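Local coordinates for protein beta-d-glucoside glucohydrolase (Hypocrea jecorina, PDB 3ZZ1) that probably hydrolyses terminal, non-reducing beta-D-glucosyl residues and releases beta-D-glucose, as a secreted family 3 glycoside hydrolase of cellulose degradation, at residues V589-K594 / S708-A713; N613-T618 / F669-R674. One frame throughout, in Å; residues are numbered along the deposited sequence.

Interaction 1 (V589-K594 / S708-A713)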
loop_
_atom_site.group_PDB
_atom_site.type_symbol
_atom_site.label_atom_id
_atom_site.label_comp_id
_atom_site.label_asym_id
_atom_site.label_seq_id
_atom_site.Cartn_x
_atom_site.Cartn_y
_atom_site.Cartn_z
ATOM N N VAL A 589 -30.671 0.321 -4.429
ATOM C CA VAL A 589 -29.956 1.571 -4.175
ATOM C C VAL A 589 -30.829 2.449 -3.288
ATOM O O VAL A 589 -31.929 2.828 -3.684
ATOM C CB VAL A 589 -29.622 2.330 -5.503
ATOM C CG1 VAL A 589 -29.025 3.711 -5.222
ATOM C CG2 VAL A 589 -28.684 1.508 -6.387
ATOM N N LEU A 590 -30.342 2.749 -2.088
ATOM C CA LEU A 590 -31.023 3.649 -1.158
ATOM C C LEU A 590 -30.190 4.913 -1.043
ATOM O O LEU A 590 -28.999 4.841 -0.744
ATOM C CB LEU A 590 -31.180 2.987 0.215
ATOM C CG LEU A 590 -32.069 3.642 1.282
ATOM C CD1 LEU A 590 -32.605 2.587 2.243
ATOM C CD2 LEU A 590 -31.341 4.743 2.058
ATOM N N SER A 591 -30.812 6.068 -1.266
ATOM C CA SER A 591 -30.068 7.313 -1.364
ATOM C C SER A 591 -30.854 8.534 -0.904
ATOM O O SER A 591 -32.031 8.691 -1.229
ATOM C CB SER A 591 -29.592 7.531 -2.803
ATOM O OG SER A 591 -28.807 8.706 -2.899
ATOM N N THR A 592 -30.176 9.394 -0.148
ATOM C CA THR A 592 -30.705 10.702 0.239
ATOM C C THR A 592 -29.736 11.808 -0.201
ATOM O O THR A 592 -29.862 12.963 0.207
ATOM C CB THR A 592 -30.953 10.791 1.760
ATOM O OG1 THR A 592 -29.745 10.475 2.464
ATOM C CG2 THR A 592 -32.059 9.827 2.189
ATOM N N ALA A 593 -28.782 11.441 -1.055
ATOM C CA ALA A 593 -27.711 12.343 -1.472
ATOM C C ALA A 593 -28.244 13.577 -2.196
ATOM O O ALA A 593 -29.057 13.460 -3.118
ATOM C CB ALA A 593 -26.715 11.606 -2.345
ATOM N N LYS A 594 -27.775 14.747 -1.764
ATOM C CA LYS A 594 -28.136 16.027 -2.374
ATOM C C LYS A 594 -26.934 16.655 -3.081
ATOM O O LYS A 594 -25.788 16.478 -2.660
ATOM C CB LYS A 594 -28.684 17.006 -1.318
ATOM C CG LYS A 594 -29.872 16.496 -0.497
ATOM C CD LYS A 594 -31.127 16.300 -1.348
ATOM C CE LYS A 594 -32.331 15.897 -0.496
ATOM N NZ LYS A 594 -32.124 14.586 0.196
ATOM N N SER A 708 -27.621 -0.478 -11.939
ATOM C CA SER A 708 -28.749 0.337 -11.512
ATOM C C SER A 708 -28.365 1.807 -11.689
ATOM O O SER A 708 -27.411 2.126 -12.407
ATOM C CB SER A 708 -29.105 0.032 -10.055
ATOM O OG SER A 708 -30.373 0.570 -9.700
ATOM N N THR A 709 -29.116 2.693 -11.042
ATOM C CA THR A 709 -28.856 4.126 -11.098
ATOM C C THR A 709 -29.023 4.756 -9.721
ATOM O O THR A 709 -29.804 4.282 -8.888
ATOM C CB THR A 709 -29.809 4.852 -12.083
ATOM O OG1 THR A 709 -31.164 4.515 -11.772
ATOM C CG2 THR A 709 -29.505 4.473 -13.536
ATOM N N LEU A 710 -28.266 5.820 -9.485
ATOM C CA LEU A 710 -28.442 6.644 -8.304
ATOM C C LEU A 710 -28.749 8.053 -8.801
ATOM O O LEU A 710 -27.987 8.628 -9.580
ATOM C CB LEU A 710 -27.187 6.610 -7.421
ATOM C CG LEU A 710 -27.326 7.129 -5.983
ATOM C CD1 LEU A 710 -26.370 6.387 -5.060
ATOM C CD2 LEU A 710 -27.102 8.630 -5.898
ATOM N N SER A 711 -29.876 8.593 -8.355
ATOM C CA SER A 711 -30.382 9.850 -8.863
ATOM C C SER A 711 -30.193 10.982 -7.856
ATOM O O SER A 711 -30.679 10.907 -6.729
ATOM C CB SER A 711 -31.862 9.692 -9.223
ATOM O OG SER A 711 -32.423 10.921 -9.630
ATOM N N VAL A 712 -29.481 12.026 -8.278
ATOM C CA VAL A 712 -29.273 13.229 -7.465
ATOM C C VAL A 712 -29.973 14.417 -8.136
ATOM O O VAL A 712 -29.649 14.771 -9.270
ATOM C CB VAL A 712 -27.760 13.524 -7.273
ATOM C CG1 VAL A 712 -27.549 14.775 -6.430
ATOM C CG2 VAL A 712 -27.062 12.334 -6.631
ATOM N N ALA A 713 -30.935 15.019 -7.435
ATOM C CA ALA A 713 -31.746 16.117 -7.990
ATOM C C ALA A 713 -30.929 17.379 -8.281
ATOM O O ALA A 713 -29.964 17.681 -7.576
ATOM C CB ALA A 713 -32.918 16.442 -7.068
HETATM O O HOH W 1 -29.983 10.838 -4.142
HETATM O O HOH W 2 -30.995 14.755 -4.784
#

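Interaction 2 (N613-T618 / F669-R674)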
loop_
_atom_site.group_PDB
_atom_site.type_symbol
_atom_site.label_atom_id
_atom_site.label_comp_id
_atom_site.label_asym_id
_atom_site.label_seq_id
_atom_site.Cartn_x
_atom_site.Cartn_y
_atom_site.Cartn_z
ATOM N N ASN A 613 -22.143 9.045 5.384
ATOM C CA ASN A 613 -22.901 8.243 4.436
ATOM C C ASN A 613 -24.140 8.957 3.906
ATOM O O ASN A 613 -24.906 9.553 4.673
ATOM C CB ASN A 613 -23.279 6.900 5.061
ATOM C CG ASN A 613 -22.077 5.989 5.259
ATOM O OD1 ASN A 613 -21.124 5.998 4.469
ATOM N ND2 ASN A 613 -22.116 5.190 6.320
ATOM N N VAL A 614 -24.320 8.893 2.592
ATOM C CA VAL A 614 -25.470 9.504 1.927
ATOM C C VAL A 614 -26.291 8.473 1.152
ATOM O O VAL A 614 -27.415 8.760 0.741
ATOM C CB VAL A 614 -25.045 10.634 0.956
ATOM C CG1 VAL A 614 -24.542 11.846 1.717
ATOM C CG2 VAL A 614 -23.989 10.140 -0.027
ATOM N N ALA A 615 -25.716 7.288 0.945
ATOM C CA ALA A 615 -26.361 6.227 0.168
ATOM C C ALA A 615 -25.865 4.830 0.542
ATOM O O ALA A 615 -24.804 4.671 1.158
ATOM C CB ALA A 615 -26.170 6.470 -1.326
ATOM N N THR A 616 -26.646 3.825 0.155
ATOM C CA THR A 616 -26.346 2.424 0.441
ATOM C C THR A 616 -26.739 1.562 -0.760
ATOM O O THR A 616 -27.886 1.598 -1.216
ATOM C CB THR A 616 -27.089 1.937 1.711
ATOM O OG1 THR A 616 -26.759 2.784 2.821
ATOM C CG2 THR A 616 -26.709 0.495 2.058
ATOM N N VAL A 617 -25.775 0.813 -1.281
ATOM C CA VAL A 617 -26.021 -0.105 -2.383
ATOM C C VAL A 617 -25.838 -1.538 -1.887
ATOM O O VAL A 617 -24.836 -1.859 -1.236
ATOM C CB VAL A 617 -25.110 0.195 -3.618
ATOM C CG1 VAL A 617 -25.379 -0.793 -4.746
ATOM C CG2 VAL A 617 -25.339 1.608 -4.129
ATOM N N THR A 618 -26.818 -2.384 -2.200
ATOM C CA THR A 618 -26.870 -3.767 -1.728
ATOM C C THR A 618 -27.070 -4.753 -2.886
ATOM O O THR A 618 -27.835 -4.484 -3.817
ATOM C CB THR A 618 -28.017 -3.943 -0.699
ATOM O OG1 THR A 618 -27.781 -3.098 0.436
ATOM C CG2 THR A 618 -28.124 -5.371 -0.240
ATOM N N PHE A 669 -22.621 -1.901 0.253
ATOM C CA PHE A 669 -21.693 -0.823 -0.051
ATOM C C PHE A 669 -22.242 0.497 0.469
ATOM O O PHE A 669 -23.235 1.013 -0.042
ATOM C CB PHE A 669 -21.422 -0.728 -1.559
ATOM C CG PHE A 669 -21.146 -2.055 -2.215
ATOM C CD1 PHE A 669 -19.918 -2.691 -2.050
ATOM C CD2 PHE A 669 -22.121 -2.672 -2.994
ATOM C CE1 PHE A 669 -19.666 -3.921 -2.660
ATOM C CE2 PHE A 669 -21.881 -3.902 -3.602
ATOM C CZ PHE A 669 -20.651 -4.527 -3.436
ATOM N N ASN A 670 -21.594 1.028 1.498
ATOM C CA ASN A 670 -21.949 2.333 2.042
ATOM C C ASN A 670 -21.250 3.450 1.285
ATOM O O ASN A 670 -20.018 3.451 1.146
ATOM C CB ASN A 670 -21.633 2.402 3.540
ATOM C CG ASN A 670 -22.489 1.447 4.353
ATOM O OD1 ASN A 670 -23.676 1.279 4.076
ATOM N ND2 ASN A 670 -21.888 0.809 5.355
ATOM N N ILE A 671 -22.047 4.395 0.795
ATOM C CA ILE A 671 -21.541 5.470 -0.047
ATOM C C ILE A 671 -21.471 6.793 0.711
ATOM O O ILE A 671 -22.495 7.336 1.130
ATOM C CB ILE A 671 -22.382 5.615 -1.336
ATOM C CG1 ILE A 671 -22.305 4.320 -2.157
ATOM C CG2 ILE A 671 -21.918 6.819 -2.153
ATOM C CD1 ILE A 671 -23.153 4.327 -3.405
ATOM N N ARG A 672 -20.248 7.288 0.891
ATOM C CA ARG A 672 -20.005 8.570 1.540
ATOM C C ARG A 672 -20.261 9.682 0.535
ATOM O O ARG A 672 -20.241 9.443 -0.681
ATOM C CB ARG A 672 -18.562 8.655 2.052
ATOM C CG ARG A 672 -18.143 7.499 2.971
ATOM C CD ARG A 672 -16.628 7.420 3.138
ATOM N NE ARG A 672 -15.937 7.256 1.859
ATOM C CZ ARG A 672 -14.643 6.968 1.715
ATOM N NH1 ARG A 672 -13.863 6.800 2.770
ATOM N NH2 ARG A 672 -14.125 6.849 0.498
ATOM N N ARG A 673 -20.488 10.896 1.030
ATOM C CA ARG A 673 -20.708 12.027 0.140
ATOM C C ARG A 673 -19.574 12.198 -0.880
ATOM O O ARG A 673 -19.834 12.460 -2.062
ATOM C CB ARG A 673 -20.922 13.330 0.908
ATOM C CG ARG A 673 -21.249 14.476 -0.034
ATOM C CD ARG A 673 -21.434 15.809 0.653
ATOM N NE ARG A 673 -21.807 16.818 -0.340
ATOM C CZ ARG A 673 -23.037 16.977 -0.819
ATOM N NH1 ARG A 673 -24.028 16.204 -0.390
ATOM N NH2 ARG A 673 -23.276 17.908 -1.725
ATOM N N ARG A 674 -18.332 12.041 -0.423
ATOM C CA ARG A 674 -17.160 12.191 -1.298
ATOM C C ARG A 674 -17.108 11.143 -2.422
ATOM O O ARG A 674 -16.517 11.387 -3.477
ATOM C CB ARG A 674 -15.858 12.201 -0.482
ATOM C CG ARG A 674 -15.459 10.856 0.123
ATOM C CD ARG A 674 -14.420 11.025 1.224
ATOM N NE ARG A 674 -13.116 11.447 0.714
ATOM C CZ ARG A 674 -12.063 10.645 0.545
ATOM N NH1 ARG A 674 -12.133 9.346 0.838
ATOM N NH2 ARG A 674 -10.928 11.150 0.080
#

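Interaction 1 (V589-K594 / S708-A713)
Strand 589-591 and strand 708-712 run nearly parallel, 9° apart with their axes 7.8 Å from each other, too far for backbone pairing: V589 and L710 lie nearest each other between the two sheets. This is an edge of the fibronectin type III-like beta-sandwich, where the outermost strand 582-591 of one sheet packs through side chains on the outermost strand 704-712 of the other, and no direct hydrogen bond joins the two segments. V589 and L710 cross at about a right angle. CG1 of V589, set anti to its own backbone N (chi1 173°), reaches CD1 of L710 at 3.8 Å and lies equally near O of T709, while its CG2 branch rests beside OG of S708. The leucine tip lies between V589 and S591, with its CD2 3.5 Å from S591 OG, so a hydroxyl borders the apolar layer here. L676 also touches L710, and F693 and I695 of the neighbouring strand 691-698 pack on it too, which buries L710, while V589 stays partly exposed. Farther along, past the end of strand 589-591, the chain turns and A593 meets V712, which sends CG1 to within 3.9 Å of A593 O, while its CG2 lies 4.4 Å from the CB of A593. Water does the polar joining at this end. One molecule accepts from S591 OG and donates to the carbonyl oxygens of A593 and S711, which ties the two segments together through three bonds. K594 folds back over its own segment, and its NZ donates to T592 O from above the carbonyl plane. A second water donates to A593 O at 2.9 Å and accepts from A713 N at 2.7 Å.

Interaction 2 (N613-T618 / F669-R674)
A classic beta bulge interrupts the antiparallel pairing of strands 613-623 and 664-672, neighbours in the three-stranded sheet of the fibronectin type III-like beta-sandwich. V614 and A615 both face I671, whose carbonyl oxygen accepts from two backbone amides: V614 N at 2.8 Å, almost straight at 173°, and A615 N at 3.2 Å, a more bent bond that lies in the carbonyl plane on a lone pair. Regular pairing then resumes. I671 N donates back to A615 O, and V617 and F669 form a second hydrogen-bonded pair through reciprocal N-H to O bonds, with T616 and N670 as the non-hydrogen-bonded pair between them. A615, V617, F669 and I671 share the inward face. There CD1 of I671, at the end of an extended chi2 (177°), meets CG2 of V617 at 3.6 Å, and CB of A615 lies against CB of I671. V617 crosses F669 obliquely, its CG1 4.1 Å from CD2 of the ring. The ring and I671 also pack on L635 of the opposing sheet. On the other face the side chains of T616 and N670 lie side by side, pointing the same way. The backbone N of N670 hydrogen-bonds a glycerol, probably from the crystallisation liquor. At the bulge end V614 CG1 packs on CB of R673, 4.0 Å away; the arginine chain extends past it to G596 O, while R672 turns away to salt bridges with D675 and D191. N613 approaches through its amide oxygen, OD1 sitting 3.7 Å from CG of R672.

The two contacts lie 9 Å apart, centre to centre, on the same side of the chain's centre, in the fibronectin type III-like sandwich. Along the chain the order is 589-594, 613-618, 669-674, 708-713, so interaction 2 falls wholly between the two halves of interaction 1. Strands 582-591 and 613-623 are adjacent in one sheet: interaction 2 is pairing within that sheet, whereas interaction 1 joins its edge to the second sheet. They meet directly through a probable hydrogen bond from T616 N to L590 O and another from R673 NH1 to K594 O. A615 also packs on L710, which fastens one face of the C-terminal edge strand to the first sheet.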